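Local coordinates for protein ORF 37 (Human herpesvirus 8 type M, PDB 3FHD) that cuts double- and single-stranded DNA as a magnesium-binding endonuclease and exonuclease, processing branched viral DNA intermediates into unit-length genomes for packaging, at residues I267-K272 with G429-R434; V364-D369 with P456-V461; R289-P294 with S378-F383; A214-P219 with C442-D447. All blocks are in the same frame, centred on the assembly; numbering follows the deposited sequence.

Contact 1: residues I267-K272 with G429-R434; sequences IKCRFK and GFFRKR. With MG (magnesium ion), chain E; SO4 (sulfate ion), chain C.
C269 and G429 pair as parallel neighbours in the central sheet of this PD-(D/E)XK nuclease. G429 N donates to K268 O (3.0 Å), and R270 N closes the ladder on G429 O (3.1 Å). The backbone O of I267 binds the magnesium ion, whose site D243 and E266 complete, while K268 leads away from G429-R434, its ammonium bonding to E266 and Q398.

R270 leaves the strand with CG beside its backbone N (chi1 -54°), which lays the start of the chain against F430. Its CB meets the rim of that ring at CE1, and CG sits over the face, 4.0 Å from the F430 centroid, in a CH-pi contact. Bends at chi2 and chi3 carry the guanidinium, its plane 80° from the ring's, to a sulfate probably from the crystallisation liquor. Sulfate O2 lies over one guanidinium face, sulfate O3 is 3.1 Å from R270 NH2, and NH1 forms a salt bridge with D324. The sulfate also accepts from F271 N and K272 N.

From the paired C269, SG lies obliquely beside the F431 ring, 3.8 Å from CE2. One water joins the segments, donating to R270 O and accepting from F431 N (2.8 Å).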
loop_
_atom_site.group_PDB
_atom_site.type_symbol
_atom_site.label_atom_id
_atom_site.label_comp_id
_atom_site.label_asym_id
_atom_site.label_seq_id
_atom_site.Cartn_x
_atom_site.Cartn_y
_atom_site.Cartn_z
ATOM N N ILE A 267 4.651 -5.869 -3.167
ATOM C CA ILE A 267 4.670 -7.259 -3.661
ATOM C C ILE A 267 3.515 -7.487 -4.646
ATOM O O ILE A 267 2.402 -7.082 -4.365
ATOM C CB ILE A 267 4.618 -8.255 -2.469
ATOM C CG1 ILE A 267 5.944 -8.236 -1.713
ATOM C CG2 ILE A 267 4.243 -9.713 -2.932
ATOM C CD1 ILE A 267 5.854 -8.736 -0.308
ATOM N N LYS A 268 3.790 -8.080 -5.820
ATOM C CA LYS A 268 2.730 -8.459 -6.793
ATOM C C LYS A 268 2.934 -9.931 -7.186
ATOM O O LYS A 268 4.061 -10.399 -7.188
ATOM C CB LYS A 268 2.819 -7.612 -8.080
ATOM C CG LYS A 268 2.715 -6.100 -7.859
ATOM C CD LYS A 268 1.327 -5.770 -7.297
ATOM C CE LYS A 268 1.236 -4.290 -6.948
ATOM N NZ LYS A 268 0.006 -3.993 -6.182
ATOM N N CYS A 269 1.871 -10.652 -7.482
ATOM C CA CYS A 269 2.020 -12.025 -7.987
ATOM C C CYS A 269 1.454 -12.107 -9.383
ATOM O O CYS A 269 0.447 -11.436 -9.679
ATOM C CB CYS A 269 1.355 -13.021 -7.045
ATOM S SG CYS A 269 1.922 -12.912 -5.360
ATOM N N ARG A 270 2.110 -12.870 -10.264
ATOM C CA ARG A 270 1.692 -12.961 -11.670
ATOM C C ARG A 270 0.946 -14.250 -11.967
ATOM O O ARG A 270 1.551 -15.201 -12.430
ATOM C CB ARG A 270 2.916 -12.922 -12.567
ATOM C CG ARG A 270 3.811 -11.749 -12.323
ATOM C CD ARG A 270 3.409 -10.662 -13.237
ATOM N NE ARG A 270 2.162 -10.101 -12.776
ATOM C CZ ARG A 270 1.413 -9.269 -13.474
ATOM N NH1 ARG A 270 1.789 -8.907 -14.687
ATOM N NH2 ARG A 270 0.290 -8.797 -12.941
ATOM N N PHE A 271 -0.361 -14.281 -11.722
ATOM C CA PHE A 271 -1.079 -15.531 -11.848
ATOM C C PHE A 271 -1.235 -16.031 -13.293
ATOM O O PHE A 271 -1.431 -17.234 -13.499
ATOM C CB PHE A 271 -2.394 -15.472 -11.104
ATOM C CG PHE A 271 -2.217 -15.328 -9.615
ATOM C CD1 PHE A 271 -1.297 -16.142 -8.918
ATOM C CD2 PHE A 271 -2.953 -14.380 -8.901
ATOM C CE1 PHE A 271 -1.122 -16.010 -7.555
ATOM C CE2 PHE A 271 -2.782 -14.240 -7.526
ATOM C CZ PHE A 271 -1.868 -15.065 -6.853
ATOM N N LYS A 272 -1.089 -15.146 -14.280
ATOM C CA LYS A 272 -1.185 -15.588 -15.694
ATOM C C LYS A 272 -0.085 -16.577 -16.043
ATOM O O LYS A 272 -0.187 -17.272 -17.045
ATOM C CB LYS A 272 -1.044 -14.419 -16.684
ATOM C CG LYS A 272 -2.168 -13.387 -16.761
ATOM C CD LYS A 272 -1.800 -12.260 -17.796
ATOM C CE LYS A 272 -0.543 -11.443 -17.378
ATOM N NZ LYS A 272 -0.313 -10.140 -18.148
ATOM N N GLY A 429 6.422 -12.076 -7.751
ATOM C CA GLY A 429 6.525 -13.521 -7.579
ATOM C C GLY A 429 5.807 -14.313 -8.667
ATOM O O GLY A 429 4.754 -13.915 -9.131
ATOM N N PHE A 430 6.397 -15.444 -9.053
ATOM C CA PHE A 430 5.870 -16.345 -10.080
ATOM C C PHE A 430 5.772 -17.696 -9.426
ATOM O O PHE A 430 6.587 -18.020 -8.524
ATOM C CB PHE A 430 6.809 -16.431 -11.283
ATOM C CG PHE A 430 6.938 -15.145 -12.061
ATOM C CD1 PHE A 430 6.185 -14.931 -13.214
ATOM C CD2 PHE A 430 7.827 -14.149 -11.649
ATOM C CE1 PHE A 430 6.290 -13.754 -13.931
ATOM C CE2 PHE A 430 7.953 -12.964 -12.377
ATOM C CZ PHE A 430 7.176 -12.760 -13.514
ATOM N N PHE A 431 4.776 -18.471 -9.843
ATOM C CA PHE A 431 4.387 -19.687 -9.117
ATOM C C PHE A 431 4.083 -20.862 -10.046
ATOM O O PHE A 431 3.870 -20.679 -11.254
ATOM C CB PHE A 431 3.172 -19.428 -8.198
ATOM C CG PHE A 431 3.439 -18.462 -7.074
ATOM C CD1 PHE A 431 3.845 -18.917 -5.819
ATOM C CD2 PHE A 431 3.275 -17.095 -7.265
ATOM C CE1 PHE A 431 4.088 -18.022 -4.766
ATOM C CE2 PHE A 431 3.530 -16.193 -6.209
ATOM C CZ PHE A 431 3.953 -16.677 -4.962
ATOM N N ARG A 432 4.074 -22.058 -9.455
ATOM C CA ARG A 432 3.610 -23.272 -10.112
ATOM C C ARG A 432 2.663 -24.104 -9.230
ATOM O O ARG A 432 2.710 -24.046 -7.990
ATOM C CB ARG A 432 4.784 -24.116 -10.639
ATOM C CG ARG A 432 5.573 -24.887 -9.572
ATOM C CD ARG A 432 6.570 -25.849 -10.235
ATOM N NE ARG A 432 7.384 -26.599 -9.259
ATOM C CZ ARG A 432 6.958 -27.645 -8.554
ATOM N NH1 ARG A 432 5.706 -28.084 -8.667
ATOM N NH2 ARG A 432 7.797 -28.274 -7.723
ATOM N N LYS A 433 1.777 -24.851 -9.888
ATOM C CA LYS A 433 0.934 -25.809 -9.198
ATOM C C LYS A 433 1.768 -26.915 -8.543
ATOM O O LYS A 433 2.820 -27.330 -9.063
ATOM C CB LYS A 433 -0.088 -26.427 -10.161
ATOM C CG LYS A 433 -1.156 -25.456 -10.725
ATOM C CD LYS A 433 -1.939 -24.728 -9.594
ATOM C CE LYS A 433 -3.189 -24.004 -10.141
ATOM N NZ LYS A 433 -3.909 -23.224 -9.069
ATOM N N ARG A 434 1.286 -27.386 -7.397
ATOM C CA ARG A 434 1.804 -28.607 -6.781
ATOM C C ARG A 434 1.373 -29.828 -7.571
ATOM O O ARG A 434 0.253 -29.887 -8.083
ATOM C CB ARG A 434 1.317 -28.744 -5.347
ATOM C CG ARG A 434 1.907 -27.752 -4.440
ATOM C CD ARG A 434 1.311 -27.966 -3.064
ATOM N NE ARG A 434 1.629 -26.860 -2.172
ATOM C CZ ARG A 434 2.512 -26.948 -1.183
ATOM N NH1 ARG A 434 3.150 -28.108 -0.973
ATOM N NH2 ARG A 434 2.748 -25.894 -0.406
HETATM MG MG MG E . 0.885 -5.983 -2.902
HETATM S S SO4 C . -1.904 -11.709 -13.370
HETATM O O1 SO4 C . -3.045 -12.567 -13.726
HETATM O O2 SO4 C . -0.686 -12.133 -14.070
HETATM O O3 SO4 C . -2.233 -10.345 -13.786
HETATM O O4 SO4 C . -1.744 -11.747 -11.916
HETATM O O HOH W 1 2.747 -17.391 -11.383
#

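Contact 2: residues V364-D369 with P456-V461; sequences VYVLTD and PTLLIV
V364-L367 runs antiparallel to P456-V461, the strand axes 4.7 Å apart at 166°, within the mixed sheet of the nuclease fold. Y365 and L459 form the hydrogen-bonded pair: Y365 N donates to L459 O at 2.7 Å, and L459 N returns to Y365 O at 3.0 Å. V364 with I460 and V366 with L458 are non-hydrogen-bonded pairs. L367 N donates to T457 O from above the carbonyl plane, next to a classic beta bulge in which T457 and L458 both face F430.

On the face of V364 and V366, L458 CG is anti to the backbone N (chi1 -172°), which places CD1 against both valines, 3.7 Å from V364 CG1 and 3.9 Å from V366 CG2. On the face of Y365 and L459, which helix 203-217 covers, the tyrosine ring lies alongside L459, CD2 to CD2, and extends to V461 CG2. L459 O comes up at the edge of that ring, near its plane.

Towards the end of the pairing, L367 CD1 rests on P456, 3.7 Å from CB. Two waters extend it: one donates to L367 O and T457 O, the second, 2.7 Å from each, to T368 O and P456 O.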
loop_
_atom_site.group_PDB
_atom_site.type_symbol
_atom_site.label_atom_id
_atom_site.label_comp_id
_atom_site.label_asym_id
_atom_site.label_seq_id
_atom_site.Cartn_x
_atom_site.Cartn_y
_atom_site.Cartn_z
ATOM N N VAL A 364 16.943 -10.828 -10.931
ATOM C CA VAL A 364 16.092 -12.012 -11.091
ATOM C C VAL A 364 16.624 -13.167 -10.233
ATOM O O VAL A 364 17.786 -13.473 -10.306
ATOM C CB VAL A 364 15.994 -12.441 -12.573
ATOM C CG1 VAL A 364 15.115 -13.685 -12.702
ATOM C CG2 VAL A 364 15.443 -11.286 -13.409
ATOM N N TYR A 365 15.754 -13.796 -9.434
ATOM C CA TYR A 365 16.117 -14.924 -8.572
ATOM C C TYR A 365 15.378 -16.165 -9.035
ATOM O O TYR A 365 14.157 -16.247 -8.946
ATOM C CB TYR A 365 15.751 -14.656 -7.107
ATOM C CG TYR A 365 16.371 -13.415 -6.561
ATOM C CD1 TYR A 365 17.610 -13.473 -5.933
ATOM C CD2 TYR A 365 15.751 -12.169 -6.716
ATOM C CE1 TYR A 365 18.211 -12.339 -5.421
ATOM C CE2 TYR A 365 16.356 -11.007 -6.218
ATOM C CZ TYR A 365 17.605 -11.118 -5.581
ATOM O OH TYR A 365 18.242 -10.007 -5.070
ATOM N N VAL A 366 16.117 -17.125 -9.556
ATOM C CA VAL A 366 15.536 -18.422 -9.892
ATOM C C VAL A 366 15.593 -19.266 -8.621
ATOM O O VAL A 366 16.656 -19.401 -8.011
ATOM C CB VAL A 366 16.306 -19.091 -11.044
ATOM C CG1 VAL A 366 15.768 -20.509 -11.308
ATOM C CG2 VAL A 366 16.239 -18.223 -12.314
ATOM N N LEU A 367 14.462 -19.825 -8.197
ATOM C CA LEU A 367 14.473 -20.576 -6.948
ATOM C C LEU A 367 14.716 -22.058 -7.194
ATOM O O LEU A 367 14.385 -22.563 -8.268
ATOM C CB LEU A 367 13.174 -20.348 -6.163
ATOM C CG LEU A 367 12.789 -18.870 -5.937
ATOM C CD1 LEU A 367 11.335 -18.716 -5.503
ATOM C CD2 LEU A 367 13.745 -18.212 -4.933
ATOM N N THR A 368 15.296 -22.752 -6.205
ATOM C CA THR A 368 15.364 -24.199 -6.258
ATOM C C THR A 368 13.976 -24.839 -6.266
ATOM O O THR A 368 13.026 -24.350 -5.647
ATOM C CB THR A 368 16.214 -24.831 -5.110
ATOM O OG1 THR A 368 15.692 -24.427 -3.835
ATOM C CG2 THR A 368 17.680 -24.435 -5.241
ATOM N N ASP A 369 13.887 -25.943 -6.988
ATOM C CA ASP A 369 12.658 -26.689 -7.138
ATOM C C ASP A 369 12.554 -27.695 -5.978
ATOM O O ASP A 369 13.412 -28.562 -5.851
ATOM C CB ASP A 369 12.684 -27.378 -8.498
ATOM C CG ASP A 369 11.394 -28.067 -8.841
ATOM O OD1 ASP A 369 10.628 -28.474 -7.936
ATOM O OD2 ASP A 369 11.138 -28.207 -10.047
ATOM N N PRO A 456 6.489 -21.166 -5.129
ATOM C CA PRO A 456 7.234 -20.098 -5.814
ATOM C C PRO A 456 8.398 -20.630 -6.649
ATOM O O PRO A 456 9.154 -21.516 -6.206
ATOM C CB PRO A 456 7.730 -19.203 -4.681
ATOM C CG PRO A 456 7.769 -20.093 -3.471
ATOM C CD PRO A 456 6.712 -21.153 -3.669
ATOM N N THR A 457 8.527 -20.078 -7.851
ATOM C CA THR A 457 9.535 -20.508 -8.808
ATOM C C THR A 457 10.539 -19.406 -9.142
ATOM O O THR A 457 11.707 -19.690 -9.414
ATOM C CB THR A 457 8.892 -20.968 -10.148
ATOM O OG1 THR A 457 8.136 -19.874 -10.684
ATOM C CG2 THR A 457 7.975 -22.182 -9.947
ATOM N N LEU A 458 10.077 -18.158 -9.135
ATOM C CA LEU A 458 10.857 -17.047 -9.651
ATOM C C LEU A 458 10.479 -15.776 -8.919
ATOM O O LEU A 458 9.294 -15.543 -8.643
ATOM C CB LEU A 458 10.556 -16.889 -11.134
ATOM C CG LEU A 458 11.335 -15.937 -12.046
ATOM C CD1 LEU A 458 12.742 -16.481 -12.327
ATOM C CD2 LEU A 458 10.539 -15.784 -13.367
ATOM N N LEU A 459 11.491 -14.965 -8.618
ATOM C CA LEU A 459 11.323 -13.659 -7.980
ATOM C C LEU A 459 12.064 -12.597 -8.794
ATOM O O LEU A 459 13.240 -12.752 -9.122
ATOM C CB LEU A 459 11.819 -13.695 -6.524
ATOM C CG LEU A 459 11.662 -12.416 -5.670
ATOM C CD1 LEU A 459 10.220 -12.109 -5.369
ATOM C CD2 LEU A 459 12.471 -12.508 -4.374
ATOM N N ILE A 460 11.368 -11.529 -9.156
ATOM C CA ILE A 460 12.016 -10.401 -9.815
ATOM C C ILE A 460 11.886 -9.163 -8.908
ATOM O O ILE A 460 10.794 -8.874 -8.437
ATOM C CB ILE A 460 11.378 -10.136 -11.176
ATOM C CG1 ILE A 460 11.483 -11.414 -12.059
ATOM C CG2 ILE A 460 12.027 -8.918 -11.840
ATOM C CD1 ILE A 460 11.106 -11.199 -13.506
ATOM N N VAL A 461 12.999 -8.471 -8.673
ATOM C CA VAL A 461 12.998 -7.259 -7.865
ATOM C C VAL A 461 13.409 -6.118 -8.781
ATOM O O VAL A 461 14.493 -6.144 -9.381
ATOM C CB VAL A 461 13.920 -7.372 -6.611
ATOM C CG1 VAL A 461 13.950 -6.048 -5.823
ATOM C CG2 VAL A 461 13.460 -8.517 -5.684
HETATM O O HOH W 2 12.679 -22.182 -10.024
HETATM O O HOH W 3 10.739 -23.587 -6.855
#

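Contact 3: residues R289-P294 with S378-F383; sequences RLYEAP and SIKARF
P294 and A381 make the close part of this contact, where the end of helix 282-292 meets strand 379-389. P294 CG lies 3.6 Å from A381 CB, and the proline's CB and carbonyl carbon reach the F383 ring, the carbonyl carbon standing over one face, offset toward the rim. F383 has its CG between the backbone N and the carbonyl carbon (chi1 66°), turning the ring to P294 and bringing CZ to 4.3 Å from L290 CD1. L299 also packs on both L290 and F383.

The other side is more open to solvent, and its polar interactions across the segments are weak. K380 stretches its chain across the Y291 ring, with CD over one face in a CH-pi contact, 4.0 Å from the centroid. The chain bends only at chi4 (-83°), which brings NZ 3.4 Å from Y291 O in a weak hydrogen bond; its cation-pi attraction to the ring is weak at most. The hydroxyl of Y291 is engaged by the backbone N of D369.

K380 and A381 both face V366, forming a classic beta bulge in strand 379-389. A helix and its exit loop thus pack on the sheet, as in alpha/beta PD-(D/E)XK nuclease cores.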
loop_
_atom_site.group_PDB
_atom_site.type_symbol
_atom_site.label_atom_id
_atom_site.label_comp_id
_atom_site.label_asym_id
_atom_site.label_seq_id
_atom_site.Cartn_x
_atom_site.Cartn_y
_atom_site.Cartn_z
ATOM N N ARG A 289 13.868 -24.536 -19.441
ATOM C CA ARG A 289 15.053 -23.930 -20.077
ATOM C C ARG A 289 15.677 -22.879 -19.179
ATOM O O ARG A 289 16.899 -22.861 -19.002
ATOM C CB ARG A 289 14.699 -23.296 -21.423
ATOM N N LEU A 290 14.829 -22.005 -18.629
ATOM C CA LEU A 290 15.251 -20.983 -17.672
ATOM C C LEU A 290 15.913 -21.568 -16.425
ATOM O O LEU A 290 16.920 -21.035 -15.964
ATOM C CB LEU A 290 14.056 -20.103 -17.261
ATOM C CG LEU A 290 14.253 -18.944 -16.278
ATOM C CD1 LEU A 290 15.072 -17.838 -16.930
ATOM C CD2 LEU A 290 12.897 -18.429 -15.826
ATOM N N TYR A 291 15.337 -22.648 -15.885
ATOM C CA TYR A 291 15.837 -23.292 -14.664
ATOM C C TYR A 291 17.228 -23.902 -14.863
ATOM O O TYR A 291 18.098 -23.764 -13.996
ATOM C CB TYR A 291 14.850 -24.364 -14.172
ATOM C CG TYR A 291 15.181 -24.957 -12.805
ATOM C CD1 TYR A 291 14.843 -24.285 -11.629
ATOM C CD2 TYR A 291 15.833 -26.194 -12.695
ATOM C CE1 TYR A 291 15.146 -24.821 -10.374
ATOM C CE2 TYR A 291 16.138 -26.748 -11.442
ATOM C CZ TYR A 291 15.794 -26.058 -10.289
ATOM O OH TYR A 291 16.093 -26.587 -9.044
ATOM N N GLU A 292 17.422 -24.571 -16.003
ATOM C CA GLU A 292 18.681 -25.226 -16.322
ATOM C C GLU A 292 19.755 -24.241 -16.758
ATOM O O GLU A 292 20.940 -24.492 -16.545
ATOM C CB GLU A 292 18.477 -26.287 -17.408
ATOM N N ALA A 293 19.336 -23.137 -17.380
ATOM C CA ALA A 293 20.253 -22.127 -17.926
ATOM C C ALA A 293 19.792 -20.704 -17.580
ATOM O O ALA A 293 19.320 -19.977 -18.460
ATOM C CB ALA A 293 20.372 -22.290 -19.440
ATOM N N PRO A 294 19.924 -20.299 -16.302
ATOM C CA PRO A 294 19.377 -18.990 -15.889
ATOM C C PRO A 294 20.022 -17.793 -16.604
ATOM O O PRO A 294 21.227 -17.590 -16.501
ATOM C CB PRO A 294 19.668 -18.943 -14.376
ATOM C CG PRO A 294 19.943 -20.377 -13.981
ATOM C CD PRO A 294 20.568 -21.007 -15.181
ATOM N N SER A 378 15.297 -22.346 -1.833
ATOM C CA SER A 378 16.315 -21.323 -1.635
ATOM C C SER A 378 16.718 -20.757 -3.003
ATOM O O SER A 378 16.177 -21.176 -4.024
ATOM C CB SER A 378 17.525 -21.928 -0.894
ATOM O OG SER A 378 18.023 -23.056 -1.587
ATOM N N ILE A 379 17.649 -19.808 -3.031
ATOM C CA ILE A 379 18.099 -19.221 -4.300
ATOM C C ILE A 379 19.004 -20.221 -5.007
ATOM O O ILE A 379 19.962 -20.712 -4.404
ATOM C CB ILE A 379 18.831 -17.858 -4.086
ATOM C CG1 ILE A 379 17.884 -16.835 -3.448
ATOM C CG2 ILE A 379 19.407 -17.312 -5.387
ATOM C CD1 ILE A 379 18.588 -15.574 -2.935
ATOM N N LYS A 380 18.667 -20.548 -6.261
ATOM C CA LYS A 380 19.498 -21.398 -7.122
ATOM C C LYS A 380 20.465 -20.539 -7.935
ATOM O O LYS A 380 21.632 -20.892 -8.086
ATOM C CB LYS A 380 18.634 -22.213 -8.094
ATOM C CG LYS A 380 19.421 -23.171 -8.969
ATOM C CD LYS A 380 18.733 -23.435 -10.279
ATOM C CE LYS A 380 19.417 -24.576 -11.025
ATOM N NZ LYS A 380 20.613 -24.142 -11.802
ATOM N N ALA A 381 19.967 -19.431 -8.480
ATOM C CA ALA A 381 20.776 -18.551 -9.318
ATOM C C ALA A 381 20.173 -17.164 -9.345
ATOM O O ALA A 381 18.958 -17.003 -9.188
ATOM C CB ALA A 381 20.888 -19.103 -10.722
ATOM N N ARG A 382 21.033 -16.176 -9.576
ATOM C CA ARG A 382 20.700 -14.762 -9.484
ATOM C C ARG A 382 21.350 -14.062 -10.675
ATOM O O ARG A 382 22.502 -14.318 -10.955
ATOM C CB ARG A 382 21.314 -14.237 -8.193
ATOM C CG ARG A 382 20.940 -12.859 -7.773
ATOM C CD ARG A 382 21.865 -12.464 -6.619
ATOM N NE ARG A 382 21.823 -11.042 -6.272
ATOM C CZ ARG A 382 21.740 -10.030 -7.138
ATOM N NH1 ARG A 382 21.708 -8.779 -6.681
ATOM N NH2 ARG A 382 21.695 -10.248 -8.456
ATOM N N PHE A 383 20.610 -13.196 -11.374
ATOM C CA PHE A 383 21.155 -12.459 -12.528
ATOM C C PHE A 383 20.458 -11.118 -12.781
ATOM O O PHE A 383 19.319 -10.939 -12.391
ATOM C CB PHE A 383 21.179 -13.330 -13.800
ATOM C CG PHE A 383 19.819 -13.732 -14.333
ATOM C CD1 PHE A 383 19.222 -13.010 -15.360
ATOM C CD2 PHE A 383 19.162 -14.871 -13.852
ATOM C CE1 PHE A 383 17.968 -13.389 -15.878
ATOM C CE2 PHE A 383 17.921 -15.253 -14.361
ATOM C CZ PHE A 383 17.325 -14.514 -15.380
#

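Contact 4: residues A214-P219 with C442-D447; sequences ATLLHP and CTIGGD
The CG2 methyl of T215 stands above the I444-G445 peptide plane, at its G445 CA corner, 3.8 Å from both N and CA of G445. The carboxylate of D447 is a second flat group beside the threonine, but OD1 remains 4.3 Å from T215 OG1. Farther round the helix end, the H218 ring is held outside the contact by Y265 and E221.

T215 reaches the turn with its methyl because CG2 is anti to the backbone N; OG1, beside that N (chi1 -58°), makes a weak hydrogen bond back to T211 O in the same helix. The second point of support is I444. Its CG2 lies 4.0 Å from T215 CB and enters the fork of L216, 3.9 Å from CG and 4.1 Å from both CD1 and CD2, with the two side chains crossing at about a right angle. I444 extends the same apolar patch along the helix to V208, T211 and L212.

G445, with its positive phi of 61°, occupies the second position of a type II' turn from I444 to D447. I444 N donates to D447 O at 2.9 Å, whereas the return bond from D447 N to I444 O is weak. The interaction across the segments is thus apolar contact at a partly exposed surface. It is the docking of a short, weakly bonded beta hairpin, whose two-residue loop G445-G446 forms the type II' turn, on the C-terminal end of helix 203-217.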
loop_
_atom_site.group_PDB
_atom_site.type_symbol
_atom_site.label_atom_id
_atom_site.label_comp_id
_atom_site.label_asym_id
_atom_site.label_seq_id
_atom_site.Cartn_x
_atom_site.Cartn_y
_atom_site.Cartn_z
ATOM N N ALA A 214 12.215 -11.718 3.284
ATOM C CA ALA A 214 12.703 -11.744 4.665
ATOM C C ALA A 214 13.836 -12.767 4.889
ATOM O O ALA A 214 14.899 -12.445 5.455
ATOM C CB ALA A 214 11.525 -12.021 5.597
ATOM N N THR A 215 13.608 -13.993 4.419
ATOM C CA THR A 215 14.514 -15.120 4.630
ATOM C C THR A 215 15.704 -15.188 3.659
ATOM O O THR A 215 16.828 -15.587 4.049
ATOM C CB THR A 215 13.716 -16.435 4.537
ATOM O OG1 THR A 215 12.671 -16.399 5.517
ATOM C CG2 THR A 215 14.616 -17.640 4.792
ATOM N N LEU A 216 15.482 -14.835 2.397
ATOM C CA LEU A 216 16.526 -15.044 1.388
ATOM C C LEU A 216 17.262 -13.795 0.961
ATOM O O LEU A 216 18.436 -13.872 0.596
ATOM C CB LEU A 216 15.995 -15.813 0.168
ATOM C CG LEU A 216 15.232 -17.127 0.422
ATOM C CD1 LEU A 216 14.750 -17.715 -0.890
ATOM C CD2 LEU A 216 16.058 -18.174 1.202
ATOM N N LEU A 217 16.597 -12.647 1.009
ATOM C CA LEU A 217 17.226 -11.372 0.623
ATOM C C LEU A 217 17.706 -10.568 1.817
ATOM O O LEU A 217 18.672 -9.833 1.709
ATOM C CB LEU A 217 16.275 -10.497 -0.219
ATOM C CG LEU A 217 16.328 -10.627 -1.750
ATOM C CD1 LEU A 217 16.091 -12.069 -2.201
ATOM C CD2 LEU A 217 15.295 -9.683 -2.414
ATOM N N HIS A 218 17.015 -10.677 2.946
ATOM C CA HIS A 218 17.374 -9.856 4.103
ATOM C C HIS A 218 17.507 -10.695 5.385
ATOM O O HIS A 218 16.909 -10.375 6.412
ATOM C CB HIS A 218 16.362 -8.710 4.256
ATOM C CG HIS A 218 16.320 -7.779 3.083
ATOM N ND1 HIS A 218 17.288 -6.824 2.852
ATOM C CD2 HIS A 218 15.411 -7.640 2.085
ATOM C CE1 HIS A 218 16.982 -6.141 1.763
ATOM N NE2 HIS A 218 15.845 -6.615 1.279
ATOM N N PRO A 219 18.310 -11.772 5.330
ATOM C CA PRO A 219 18.345 -12.693 6.466
ATOM C C PRO A 219 19.049 -12.079 7.683
ATOM O O PRO A 219 18.753 -12.456 8.814
ATOM C CB PRO A 219 19.139 -13.887 5.925
ATOM C CG PRO A 219 20.068 -13.288 4.909
ATOM C CD PRO A 219 19.235 -12.178 4.259
ATOM N N CYS A 442 6.918 -28.154 2.136
ATOM C CA CYS A 442 7.981 -27.320 1.566
ATOM C C CYS A 442 8.374 -26.232 2.565
ATOM O O CYS A 442 7.569 -25.867 3.429
ATOM C CB CYS A 442 7.541 -26.706 0.235
ATOM S SG CYS A 442 7.285 -27.912 -1.084
ATOM N N THR A 443 9.601 -25.729 2.474
ATOM C CA THR A 443 10.058 -24.700 3.415
ATOM C C THR A 443 10.955 -23.659 2.768
ATOM O O THR A 443 11.723 -23.972 1.855
ATOM C CB THR A 443 10.826 -25.300 4.627
ATOM O OG1 THR A 443 11.908 -26.117 4.162
ATOM C CG2 THR A 443 9.897 -26.116 5.543
ATOM N N ILE A 444 10.838 -22.423 3.261
ATOM C CA ILE A 444 11.793 -21.341 2.976
ATOM C C ILE A 444 12.457 -20.995 4.312
ATOM O O ILE A 444 11.810 -20.454 5.200
ATOM C CB ILE A 444 11.095 -20.056 2.393
ATOM C CG1 ILE A 444 10.159 -20.397 1.231
ATOM C CG2 ILE A 444 12.148 -19.017 1.960
ATOM C CD1 ILE A 444 9.060 -19.331 0.981
ATOM N N GLY A 445 13.734 -21.334 4.464
ATOM C CA GLY A 445 14.391 -21.266 5.775
ATOM C C GLY A 445 13.719 -22.196 6.780
ATOM O O GLY A 445 13.536 -23.383 6.519
ATOM N N GLY A 446 13.335 -21.654 7.928
ATOM C CA GLY A 446 12.622 -22.437 8.939
ATOM C C GLY A 446 11.168 -22.613 8.538
ATOM O O GLY A 446 10.585 -23.690 8.742
ATOM N N ASP A 447 10.623 -21.563 7.911
ATOM C CA ASP A 447 9.199 -21.387 7.634
ATOM C C ASP A 447 8.625 -22.433 6.684
ATOM O O ASP A 447 9.113 -22.604 5.567
ATOM C CB ASP A 447 8.953 -19.993 7.032
ATOM C CG ASP A 447 9.532 -18.861 7.878
ATOM O OD1 ASP A 447 10.707 -18.949 8.314
ATOM O OD2 ASP A 447 8.802 -17.864 8.091
#

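Contacts 1, 2 and 3 follow one another across the mixed sheet, whose inner order is 262-269, 423-432, 455-464, 362-367, 379-389. The centres of contacts 1 and 2 are about 10 Å apart, those of 2 and 3 about 7 Å; contact 4 is centred about 13 Å from contact 2. R432 to D369, a salt bridge, and F430 O to T457 N join contact 1 to contact 2; V364 N to F383 O joins contact 2 to contact 3. Helix 282-292 of contact 3 covers one sheet face and helix 203-217 of contact 4 the other. Along the chain, contact 4 encloses contacts 1 and 3, while contact 2 crosses all three. Sequence-distant strands thus build one layered core, with the magnesium site at contact 1.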